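Local coordinates for putative uncharacterized protein TTHA0988 (PDB 3OPF) that is of unknown detailed function but may bind ATP and act as a hydrolase, and is built from carboxyltransferase-type domains with a cyclophilin-like fold, at residues A[388-393]-A[485-490]; A[411-416]-A[423-428]; A[93-98]-A[133-138]. All coordinates share one frame; numbering follows the deposited sequence.

Along the chain contact 3 (93-98 with 133-138) comes first, in the carboxyltransferase C and D region, and closes before the other two open. Contacts 1 and 2 share the A and B region and one mixed sheet: their centres lie about 8 Å apart, and strand 488-492 of contact 1 runs beside strand 413-418 of contact 2. The hairpin of contact 2 falls between the two strands of contact 1 in sequence. Contact 3 stands apart, its centre about 46 Å from that of contact 1 and about 39 Å from that of contact 2. Contacts 1 and 2 thus build one sheet together, while contact 3 packs a helix end in a separate region.

Contact 1 of 3, residues A[388-393]-A[485-490]; sequences EAFRLR and PGVEIH
Arg391 and His490 meet across two strands that run side by side in the same direction, and His490, Phe390 and Ile489 bury more surface here than any other residues. The backbones are laced by three bonds: Phe390 N to Glu488 O, His490 N to Phe390 O (3.0 Å), and Leu392 N to His490 O (2.9 Å), the last nearly straight at 176°. Phe390 and Ile489 form one bridge pair, Arg391 and His490 the next, on the other face. There the Arg391 chain bends at chi2 (-81°) and chi3 (-73°), which carries NH1 back over one face of the imidazole, offset toward its rim and 3.6 Å from His490 CG.

On the Phe390 face, Val487 CG1 sits over the centre of the phenyl ring, a CH-pi contact of 3.9 Å to the centroid. Beside it Leu392 CD1 presses on Ile489 CG2 at 3.4 Å, a tight fit, and Leu479 and Leu480 of helix 477-480 add to this apolar layer. A water joins Glu388 O to Glu488 N just ahead of the paired strands. A parallel pair that links the first and last strands of an otherwise antiparallel sheet is consistent with the closed barrel of cyclophilin-like domains.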
# COMPACT_ATOMS: atom_id res chain seq x y z
N GLU A 388 -3.69 4.05 -26.83
CA GLU A 388 -4.28 2.71 -26.75
C GLU A 388 -3.28 1.65 -26.25
O GLU A 388 -3.67 0.73 -25.53
CB GLU A 388 -4.84 2.29 -28.12
CG GLU A 388 -5.97 3.17 -28.65
CD GLU A 388 -7.23 3.11 -27.80
OE1 GLU A 388 -7.60 2.02 -27.32
OE2 GLU A 388 -7.86 4.17 -27.61
N ALA A 389 -2.02 1.78 -26.67
CA ALA A 389 -0.92 0.95 -26.16
C ALA A 389 0.04 1.82 -25.36
O ALA A 389 0.31 2.95 -25.74
CB ALA A 389 -0.17 0.29 -27.33
N PHE A 390 0.54 1.30 -24.24
CA PHE A 390 1.45 2.06 -23.38
C PHE A 390 2.91 1.81 -23.72
O PHE A 390 3.30 0.69 -24.06
CB PHE A 390 1.23 1.69 -21.91
CG PHE A 390 -0.16 1.96 -21.39
CD1 PHE A 390 -1.06 2.78 -22.08
CD2 PHE A 390 -0.56 1.41 -20.19
CE1 PHE A 390 -2.33 3.01 -21.57
CE2 PHE A 390 -1.83 1.64 -19.68
CZ PHE A 390 -2.72 2.45 -20.38
N ARG A 391 3.71 2.87 -23.64
CA ARG A 391 5.16 2.79 -23.73
C ARG A 391 5.70 3.18 -22.36
O ARG A 391 5.52 4.31 -21.92
CB ARG A 391 5.70 3.75 -24.80
CG ARG A 391 4.85 3.82 -26.06
CD ARG A 391 5.14 2.67 -27.00
NE ARG A 391 6.44 2.82 -27.65
CZ ARG A 391 6.94 1.96 -28.54
NH1 ARG A 391 6.25 0.88 -28.90
NH2 ARG A 391 8.13 2.19 -29.08
N LEU A 392 6.33 2.23 -21.68
CA LEU A 392 6.82 2.46 -20.32
C LEU A 392 8.34 2.44 -20.33
O LEU A 392 8.94 1.45 -20.72
CB LEU A 392 6.29 1.38 -19.38
CG LEU A 392 4.76 1.23 -19.30
CD1 LEU A 392 4.40 0.01 -18.47
CD2 LEU A 392 4.13 2.48 -18.71
N ARG A 393 8.95 3.54 -19.91
CA ARG A 393 10.39 3.59 -19.75
C ARG A 393 10.80 2.87 -18.47
O ARG A 393 10.12 2.98 -17.44
CB ARG A 393 10.89 5.04 -19.75
CG ARG A 393 10.77 5.73 -21.11
CD ARG A 393 10.87 7.25 -20.99
NE ARG A 393 9.65 7.84 -20.43
CZ ARG A 393 9.44 9.15 -20.29
NH1 ARG A 393 10.36 10.02 -20.67
NH2 ARG A 393 8.30 9.58 -19.78
N PRO A 485 -7.14 -5.12 -18.24
CA PRO A 485 -6.74 -6.32 -18.98
C PRO A 485 -6.85 -6.16 -20.50
O PRO A 485 -7.81 -5.57 -21.00
CB PRO A 485 -7.71 -7.38 -18.46
CG PRO A 485 -8.04 -6.93 -17.09
CD PRO A 485 -8.08 -5.43 -17.16
N GLY A 486 -5.85 -6.67 -21.21
CA GLY A 486 -5.83 -6.63 -22.67
C GLY A 486 -4.95 -5.53 -23.23
O GLY A 486 -4.52 -5.62 -24.38
N VAL A 487 -4.68 -4.49 -22.44
CA VAL A 487 -3.86 -3.38 -22.91
C VAL A 487 -2.46 -3.88 -23.25
O VAL A 487 -1.88 -4.65 -22.49
CB VAL A 487 -3.78 -2.23 -21.88
CG1 VAL A 487 -2.82 -1.15 -22.37
CG2 VAL A 487 -5.16 -1.65 -21.61
N GLU A 488 -1.95 -3.48 -24.41
CA GLU A 488 -0.59 -3.81 -24.82
C GLU A 488 0.41 -2.86 -24.14
O GLU A 488 0.13 -1.67 -23.98
CB GLU A 488 -0.47 -3.73 -26.34
CG GLU A 488 0.90 -4.09 -26.88
CD GLU A 488 0.88 -4.20 -28.40
OE1 GLU A 488 0.21 -3.36 -29.05
OE2 GLU A 488 1.54 -5.11 -28.93
N ILE A 489 1.56 -3.41 -23.75
CA ILE A 489 2.64 -2.64 -23.11
C ILE A 489 3.98 -2.98 -23.78
O ILE A 489 4.27 -4.14 -24.07
CB ILE A 489 2.70 -2.94 -21.59
CG1 ILE A 489 1.41 -2.46 -20.91
CG2 ILE A 489 3.93 -2.29 -20.96
CD1 ILE A 489 1.42 -2.55 -19.41
N HIS A 490 4.77 -1.94 -24.07
CA HIS A 490 6.16 -2.10 -24.49
C HIS A 490 7.05 -1.42 -23.46
O HIS A 490 6.74 -0.31 -23.01
CB HIS A 490 6.40 -1.45 -25.85
CG HIS A 490 5.64 -2.08 -26.98
ND1 HIS A 490 6.23 -2.98 -27.85
CD2 HIS A 490 4.36 -1.93 -27.39
CE1 HIS A 490 5.33 -3.37 -28.75
NE2 HIS A 490 4.19 -2.75 -28.49
O HOH W 1 -3.46 -1.96 -26.16

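Contact 2 of 3, residues A[411-416]-A[423-428]; sequences GPFRVA and VELLGP
Phe413 carries its ring anti to its own carbonyl carbon (chi1 -75°), turned so that one face meets Pro428, while Leu426 holds CG between its backbone N and carbonyl carbon (chi1 62°), which brings its branches back over Arg414 and Ala416. Pro428 CD lies over the centre of the phenyl ring, a CH-pi contact 3.7 Å from the centroid. Gly427 CA comes within 3.6 Å of Phe413 CD2, so close that a side chain on the glycine would collide with the ring. An alanine in place of Phe413 would strip away this ring and is likely to open a gap beside Pro428 and Leu425.

Leu426 CD2 meets Ala416 CB at 3.5 Å, and its CD1 rests on Arg414 CB. Two backbone bonds of 2.8 Å, Arg414 N to Leu426 O and Leu426 N to Arg414 O, make the hydrogen-bonded pair, and Ala416 N adds a third to Glu424 O. On the Val415 face, Val415 CG2 abuts Val423 CG1 at 3.7 Å. Glu424 turns its carboxylate to Arg452 in a salt bridge. The hairpin lies within the sheet: strand 413-418 also pairs with strand 488-492, and strand 422-426 with strand 454-456.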
# COMPACT_ATOMS: atom_id res chain seq x y z
N GLY A 411 9.94 -7.56 -26.35
CA GLY A 411 8.72 -7.60 -27.15
C GLY A 411 7.51 -7.18 -26.34
O GLY A 411 7.63 -6.91 -25.15
N PRO A 412 6.34 -7.09 -26.99
CA PRO A 412 5.14 -6.63 -26.30
C PRO A 412 4.69 -7.54 -25.15
O PRO A 412 4.81 -8.77 -25.24
CB PRO A 412 4.07 -6.60 -27.40
CG PRO A 412 4.59 -7.44 -28.48
CD PRO A 412 6.08 -7.32 -28.42
N PHE A 413 4.19 -6.92 -24.09
CA PHE A 413 3.50 -7.61 -23.02
C PHE A 413 2.03 -7.20 -23.09
O PHE A 413 1.68 -6.25 -23.78
CB PHE A 413 4.06 -7.22 -21.65
CG PHE A 413 5.39 -7.84 -21.34
CD1 PHE A 413 6.55 -7.36 -21.93
CD2 PHE A 413 5.49 -8.88 -20.42
CE1 PHE A 413 7.79 -7.93 -21.64
CE2 PHE A 413 6.72 -9.45 -20.12
CZ PHE A 413 7.88 -8.97 -20.74
N ARG A 414 1.19 -7.93 -22.37
CA ARG A 414 -0.23 -7.61 -22.29
C ARG A 414 -0.63 -7.64 -20.83
O ARG A 414 -0.12 -8.45 -20.05
CB ARG A 414 -1.07 -8.62 -23.08
CG ARG A 414 -0.93 -8.53 -24.58
CD ARG A 414 -1.98 -7.62 -25.19
NE ARG A 414 -1.78 -7.45 -26.63
CZ ARG A 414 -2.57 -6.74 -27.42
NH1 ARG A 414 -2.30 -6.65 -28.72
NH2 ARG A 414 -3.64 -6.11 -26.93
N VAL A 415 -1.53 -6.75 -20.45
CA VAL A 415 -2.05 -6.73 -19.09
C VAL A 415 -2.98 -7.93 -18.89
O VAL A 415 -4.00 -8.06 -19.57
CB VAL A 415 -2.79 -5.41 -18.79
CG1 VAL A 415 -3.51 -5.47 -17.44
CG2 VAL A 415 -1.81 -4.24 -18.84
N ALA A 416 -2.62 -8.78 -17.94
CA ALA A 416 -3.45 -9.91 -17.54
C ALA A 416 -4.45 -9.48 -16.48
O ALA A 416 -5.61 -9.88 -16.54
CB ALA A 416 -2.59 -11.02 -17.00
N VAL A 423 -0.13 -4.27 -11.56
CA VAL A 423 -0.48 -4.68 -12.91
C VAL A 423 0.35 -5.91 -13.28
O VAL A 423 1.59 -5.85 -13.36
CB VAL A 423 -0.22 -3.54 -13.94
CG1 VAL A 423 -0.62 -3.96 -15.35
CG2 VAL A 423 -0.97 -2.28 -13.53
N GLU A 424 -0.35 -7.03 -13.50
CA GLU A 424 0.25 -8.31 -13.85
C GLU A 424 0.39 -8.41 -15.36
O GLU A 424 -0.55 -8.08 -16.10
CB GLU A 424 -0.63 -9.44 -13.35
CG GLU A 424 -0.11 -10.85 -13.59
CD GLU A 424 -1.07 -11.89 -13.07
OE1 GLU A 424 -1.20 -12.02 -11.84
OE2 GLU A 424 -1.69 -12.59 -13.89
N LEU A 425 1.55 -8.89 -15.81
CA LEU A 425 1.91 -8.89 -17.21
C LEU A 425 2.05 -10.29 -17.78
O LEU A 425 2.63 -11.18 -17.17
CB LEU A 425 3.24 -8.15 -17.41
CG LEU A 425 3.21 -6.62 -17.62
CD1 LEU A 425 1.96 -5.98 -17.07
CD2 LEU A 425 4.46 -5.97 -17.05
N LEU A 426 1.54 -10.47 -18.99
CA LEU A 426 1.77 -11.69 -19.74
C LEU A 426 2.55 -11.36 -21.00
O LEU A 426 2.19 -10.46 -21.75
CB LEU A 426 0.45 -12.41 -20.03
CG LEU A 426 -0.63 -11.74 -20.87
CD1 LEU A 426 -0.54 -12.25 -22.29
CD2 LEU A 426 -2.01 -12.01 -20.29
N GLY A 427 3.66 -12.05 -21.21
CA GLY A 427 4.53 -11.77 -22.35
C GLY A 427 5.77 -12.62 -22.27
O GLY A 427 5.74 -13.69 -21.67
N PRO A 428 6.88 -12.16 -22.88
CA PRO A 428 8.11 -12.96 -22.84
C PRO A 428 8.52 -13.33 -21.42
O PRO A 428 8.31 -12.56 -20.48
CB PRO A 428 9.15 -12.03 -23.48
CG PRO A 428 8.38 -11.13 -24.34
CD PRO A 428 7.05 -10.93 -23.66

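Contact 3 of 3, residues A[93-98]-A[133-138]; sequences ASRLGL and LRLPRK
Leu96, in the last turn of helix 89-96, packs against Leu133, Arg134 and Leu135 just before a Schellman motif ends the helix. Gly97, with its positive phi (67°), is the first residue to leave the helical path; Leu98 N bonds back to Ala93 O at 2.8 Å and Gly97 N to Ser94 O at 3.2 Å. These bonds stay within the helix end, and no hydrogen bond crosses between 93-98 and 133-138, so the contact is one of van der Waals packing between a helix terminus and an irregular segment of the cyclophilin-like C and D region.

The apolar part centres on the two branches of Leu96. CD1 lies against Leu133, 3.7 Å from its CA, and more loosely against Leu133 CD1, while CD2 stands 4.2 Å from Leu135 CD1. Leu133 and Leu135 also rest on Val92 of the same helix, and Leu133 on His107 of helix 100-108, which places the segment alongside both helices.

Of a different kind is the van der Waals contact of the Leu96 CD2 methyl with a carbonyl oxygen, Arg134 O, at 3.5 Å.

Polar ties flank the packing. Leu135 shares a backbone hydrogen bond with Gly154, Arg134 NE bonds to Val129 O, and Lys138 forms salt bridges with Asp88 and Glu91, the latter in helix 89-96.

The remaining contact is of aliphatic on aliphatic, with a charged group at its end. Arg95 has CG anti to its backbone N (chi1 -170°) and runs out extended, crossing Leu135 at about a right angle, with the methyl Leu135 CD1 touching Arg95 CG and Arg95 CD alike at 3.7 Å and lying at the edge of the guanidinium, near its plane.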
# COMPACT_ATOMS: atom_id res chain seq x y z
N ALA A 93 6.38 -30.79 14.95
CA ALA A 93 6.99 -31.70 15.92
C ALA A 93 7.52 -32.98 15.27
O ALA A 93 8.69 -33.36 15.47
CB ALA A 93 5.98 -32.05 17.02
N SER A 94 6.66 -33.65 14.50
CA SER A 94 7.03 -34.93 13.90
C SER A 94 8.12 -34.75 12.85
O SER A 94 9.09 -35.51 12.82
CB SER A 94 5.82 -35.65 13.32
OG SER A 94 5.26 -34.98 12.21
N ARG A 95 7.98 -33.73 12.00
CA ARG A 95 8.96 -33.46 10.95
C ARG A 95 10.36 -33.17 11.50
O ARG A 95 11.35 -33.51 10.86
CB ARG A 95 8.49 -32.32 10.03
CG ARG A 95 9.35 -32.16 8.78
CD ARG A 95 8.60 -31.56 7.59
NE ARG A 95 9.47 -31.56 6.40
CZ ARG A 95 9.65 -32.61 5.59
NH1 ARG A 95 9.02 -33.76 5.79
NH2 ARG A 95 10.49 -32.50 4.56
N LEU A 96 10.43 -32.55 12.68
CA LEU A 96 11.71 -32.20 13.31
C LEU A 96 12.18 -33.20 14.38
O LEU A 96 13.25 -33.02 14.98
CB LEU A 96 11.61 -30.79 13.93
CG LEU A 96 11.61 -29.61 12.96
CD1 LEU A 96 11.27 -28.32 13.69
CD2 LEU A 96 12.96 -29.49 12.24
N GLY A 97 11.38 -34.24 14.61
CA GLY A 97 11.72 -35.25 15.61
C GLY A 97 11.68 -34.72 17.03
O GLY A 97 12.52 -35.06 17.86
N LEU A 98 10.70 -33.86 17.29
CA LEU A 98 10.51 -33.27 18.61
C LEU A 98 9.14 -33.65 19.14
O LEU A 98 8.26 -34.06 18.38
CB LEU A 98 10.59 -31.74 18.53
CG LEU A 98 11.87 -31.10 17.98
CD1 LEU A 98 11.63 -29.64 17.65
CD2 LEU A 98 13.02 -31.25 18.98
N LEU A 133 14.21 -25.89 16.00
CA LEU A 133 12.85 -25.54 15.57
C LEU A 133 12.82 -24.92 14.17
O LEU A 133 11.79 -24.44 13.72
CB LEU A 133 12.21 -24.58 16.60
CG LEU A 133 10.74 -24.16 16.42
CD1 LEU A 133 9.85 -25.38 16.14
CD2 LEU A 133 10.25 -23.38 17.64
N ARG A 134 13.96 -24.92 13.47
CA ARG A 134 14.03 -24.35 12.13
C ARG A 134 13.55 -25.36 11.08
O ARG A 134 14.13 -26.44 10.92
CB ARG A 134 15.45 -23.86 11.80
CG ARG A 134 15.86 -22.66 12.64
CD ARG A 134 17.28 -22.20 12.38
NE ARG A 134 17.75 -21.33 13.46
CZ ARG A 134 18.98 -20.83 13.54
NH1 ARG A 134 19.88 -21.09 12.61
NH2 ARG A 134 19.30 -20.06 14.58
N LEU A 135 12.48 -24.98 10.39
CA LEU A 135 11.82 -25.80 9.39
C LEU A 135 11.43 -24.87 8.24
O LEU A 135 10.99 -23.75 8.49
CB LEU A 135 10.56 -26.43 10.01
CG LEU A 135 9.72 -27.41 9.20
CD1 LEU A 135 10.51 -28.68 8.94
CD2 LEU A 135 8.41 -27.72 9.92
N PRO A 136 11.57 -25.31 6.98
CA PRO A 136 11.13 -24.41 5.92
C PRO A 136 9.63 -24.08 5.96
O PRO A 136 8.85 -24.70 6.69
CB PRO A 136 11.48 -25.18 4.64
CG PRO A 136 12.57 -26.12 5.04
CD PRO A 136 12.26 -26.50 6.46
N ARG A 137 9.24 -23.06 5.20
CA ARG A 137 7.83 -22.78 4.97
C ARG A 137 7.24 -23.95 4.20
O ARG A 137 7.97 -24.76 3.61
CB ARG A 137 7.66 -21.48 4.17
CG ARG A 137 8.18 -21.58 2.74
CD ARG A 137 8.45 -20.22 2.14
NE ARG A 137 8.76 -20.35 0.72
CZ ARG A 137 8.91 -19.32 -0.12
NH1 ARG A 137 8.78 -18.07 0.30
NH2 ARG A 137 9.20 -19.56 -1.39
N LYS A 138 5.92 -24.07 4.22
CA LYS A 138 5.27 -25.17 3.52
C LYS A 138 5.59 -25.12 2.03
O LYS A 138 5.81 -24.03 1.49
CB LYS A 138 3.77 -25.14 3.74
CG LYS A 138 3.40 -25.27 5.20
CD LYS A 138 2.15 -26.09 5.36
CE LYS A 138 1.91 -26.41 6.80
NZ LYS A 138 1.13 -27.65 6.91